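Local coordinates for polysaccharide deacetylase-like protein (Bacillus anthracis, PDB 4V33), which is a putative zinc-dependent polysaccharide deacetylase that probably removes acetyl groups from cell-wall polysaccharide and is required for osmotic stability and cell shape maintenance, at residues 263-268 with 279-284. Numbering follows the deposited sequence.
With ZN (zinc ion), chain D.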
loop_
_atom_site.group_PDB
_atom_site.type_symbol
_atom_site.label_atom_id
_atom_site.label_comp_id
_atom_site.label_asym_id
_atom_site.label_seq_id
_atom_site.Cartn_x
_atom_site.Cartn_y
_atom_site.Cartn_z
ATOM N N SER A 263 -8.428 9.688 -9.655
ATOM C CA SER A 263 -9.224 9.742 -10.886
ATOM C C SER A 263 -9.958 8.450 -11.248
ATOM O O SER A 263 -9.412 7.364 -11.105
ATOM C CB SER A 263 -8.306 10.122 -12.048
ATOM O OG SER A 263 -9.018 10.181 -13.278
ATOM N N HIS A 264 -11.180 8.579 -11.763
ATOM C CA HIS A 264 -11.882 7.441 -12.374
ATOM C C HIS A 264 -12.222 7.803 -13.819
ATOM O O HIS A 264 -13.225 7.338 -14.354
ATOM C CB HIS A 264 -13.164 7.093 -11.591
ATOM C CG HIS A 264 -13.596 5.655 -11.692
ATOM N ND1 HIS A 264 -12.812 4.661 -12.237
ATOM C CD2 HIS A 264 -14.734 5.043 -11.278
ATOM C CE1 HIS A 264 -13.456 3.505 -12.172
ATOM N NE2 HIS A 264 -14.629 3.711 -11.600
ATOM N N THR A 265 -11.349 8.605 -14.440
ATOM C CA THR A 265 -11.540 9.214 -15.770
ATOM C C THR A 265 -12.581 10.334 -15.761
ATOM O O THR A 265 -13.194 10.624 -14.735
ATOM C CB THR A 265 -11.850 8.198 -16.922
ATOM O OG1 THR A 265 -13.221 7.787 -16.862
ATOM C CG2 THR A 265 -10.921 6.983 -16.858
ATOM N N ALA A 266 -12.770 10.972 -16.913
ATOM C CA ALA A 266 -13.703 12.085 -17.003
ATOM C C ALA A 266 -15.146 11.614 -16.991
ATOM O O ALA A 266 -15.984 12.175 -16.284
ATOM C CB ALA A 266 -13.440 12.902 -18.253
ATOM N N THR A 267 -15.446 10.601 -17.800
ATOM C CA THR A 267 -16.828 10.154 -17.958
ATOM C C THR A 267 -17.068 8.684 -17.620
ATOM O O THR A 267 -18.141 8.166 -17.923
ATOM C CB THR A 267 -17.372 10.416 -19.389
ATOM O OG1 THR A 267 -16.696 9.576 -20.342
ATOM C CG2 THR A 267 -17.206 11.881 -19.780
ATOM N N HIS A 268 -16.091 8.029 -16.996
ATOM C CA HIS A 268 -16.159 6.586 -16.706
ATOM C C HIS A 268 -16.097 5.836 -18.040
ATOM O O HIS A 268 -16.929 4.981 -18.349
ATOM C CB HIS A 268 -17.418 6.227 -15.899
ATOM C CG HIS A 268 -17.335 4.925 -15.165
ATOM N ND1 HIS A 268 -17.988 3.789 -15.592
ATOM C CD2 HIS A 268 -16.710 4.590 -14.012
ATOM C CE1 HIS A 268 -17.755 2.804 -14.740
ATOM N NE2 HIS A 268 -16.997 3.269 -13.762
ATOM N N GLU A 279 -8.523 13.810 -23.131
ATOM C CA GLU A 279 -9.697 14.261 -22.395
ATOM C C GLU A 279 -10.026 13.348 -21.211
ATOM O O GLU A 279 -10.300 13.822 -20.110
ATOM C CB GLU A 279 -10.915 14.383 -23.320
ATOM C CG GLU A 279 -12.140 14.908 -22.601
ATOM C CD GLU A 279 -13.288 15.228 -23.529
ATOM O OE1 GLU A 279 -13.163 14.991 -24.754
ATOM O OE2 GLU A 279 -14.322 15.716 -23.017
ATOM N N GLU A 280 -9.991 12.039 -21.426
ATOM C CA GLU A 280 -10.431 11.097 -20.391
ATOM C C GLU A 280 -9.414 10.868 -19.281
ATOM O O GLU A 280 -9.791 10.600 -18.136
ATOM C CB GLU A 280 -10.812 9.758 -21.015
ATOM C CG GLU A 280 -12.132 9.794 -21.772
ATOM C CD GLU A 280 -13.356 9.958 -20.854
ATOM O OE1 GLU A 280 -13.261 9.787 -19.616
ATOM O OE2 GLU A 280 -14.436 10.260 -21.401
ATOM N N LEU A 281 -8.128 10.946 -19.623
ATOM C CA LEU A 281 -7.066 10.590 -18.678
ATOM C C LEU A 281 -6.269 11.798 -18.189
ATOM O O LEU A 281 -6.013 11.950 -16.995
ATOM C CB LEU A 281 -6.111 9.571 -19.314
ATOM C CG LEU A 281 -6.685 8.182 -19.606
ATOM C CD1 LEU A 281 -5.721 7.358 -20.437
ATOM C CD2 LEU A 281 -7.039 7.450 -18.306
ATOM N N LYS A 282 -5.868 12.655 -19.118
ATOM C CA LYS A 282 -5.048 13.805 -18.784
ATOM C C LYS A 282 -5.870 14.957 -18.196
ATOM O O LYS A 282 -5.540 15.492 -17.139
ATOM C CB LYS A 282 -4.288 14.258 -20.034
ATOM C CG LYS A 282 -3.393 15.450 -19.846
ATOM C CD LYS A 282 -2.774 15.793 -21.191
ATOM C CE LYS A 282 -2.216 17.184 -21.201
ATOM N NZ LYS A 282 -3.265 18.249 -21.153
ATOM N N GLU A 283 -6.941 15.341 -18.883
ATOM C CA GLU A 283 -7.709 16.510 -18.463
ATOM C C GLU A 283 -8.560 16.246 -17.218
ATOM O O GLU A 283 -8.866 17.166 -16.455
ATOM C CB GLU A 283 -8.541 17.051 -19.640
ATOM C CG GLU A 283 -7.638 17.479 -20.807
ATOM C CD GLU A 283 -8.378 17.911 -22.060
ATOM O OE1 GLU A 283 -9.628 17.948 -22.063
ATOM O OE2 GLU A 283 -7.686 18.223 -23.051
ATOM N N SER A 284 -8.933 14.989 -17.008
ATOM C CA SER A 284 -9.641 14.609 -15.790
ATOM C C SER A 284 -8.719 14.804 -14.591
ATOM O O SER A 284 -9.114 15.386 -13.579
ATOM C CB SER A 284 -10.133 13.161 -15.872
ATOM O OG SER A 284 -9.064 12.268 -16.140
HETATM ZN ZN ZN D . -16.553 2.740 -11.750
HETATM O O HOH W 1 -18.251 1.674 -11.388
#
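A266 and E280 bring the two backbones closest, with their CA atoms 4.8 Å apart. Segment 263-268 begins at the end of strand 259-263 and continues as a loop that bends across segment 279-284. A266 N makes weak hydrogen bonds to both E280 O and E280 OE1. The E280 side chain, bent at chi2 (-69°), turns its carboxylate back to the loop. E280 OE1 accepts a straighter bond from T267 N (3.0 Å, 161°) on the syn lone pair. E280 OE2 accepts from T267 OG1 at 2.6 Å, from the syn side and 23° out of the carboxylate plane. Both carboxylate oxygens are thus engaged, which limits rotation of the group. T265 CB rests against E280 O, which also accepts from S284 OG, above the carbonyl plane. S284 CB packs against A266 N at 3.6 Å. S263 OG accepts from T265 N in an ST turn and also bonds Y318 OH.

The loop carries the HxxxH zinc motif of polysaccharide deacetylases. H264 NE2 (2.2 Å) and H268 NE2 (2.1 Å) bind the zinc ion, with D206 and a water. E280 thus binds the turn between the two ligands and probably helps, from the second shell, to hold them in place. H264 ND1 bonds A300 O, and F303 meets H268 edge-to-face. Helix 277-292 backs the loop, strands 230-234 and 298-300 lie beside its start, and L281 packs on helix 308-315.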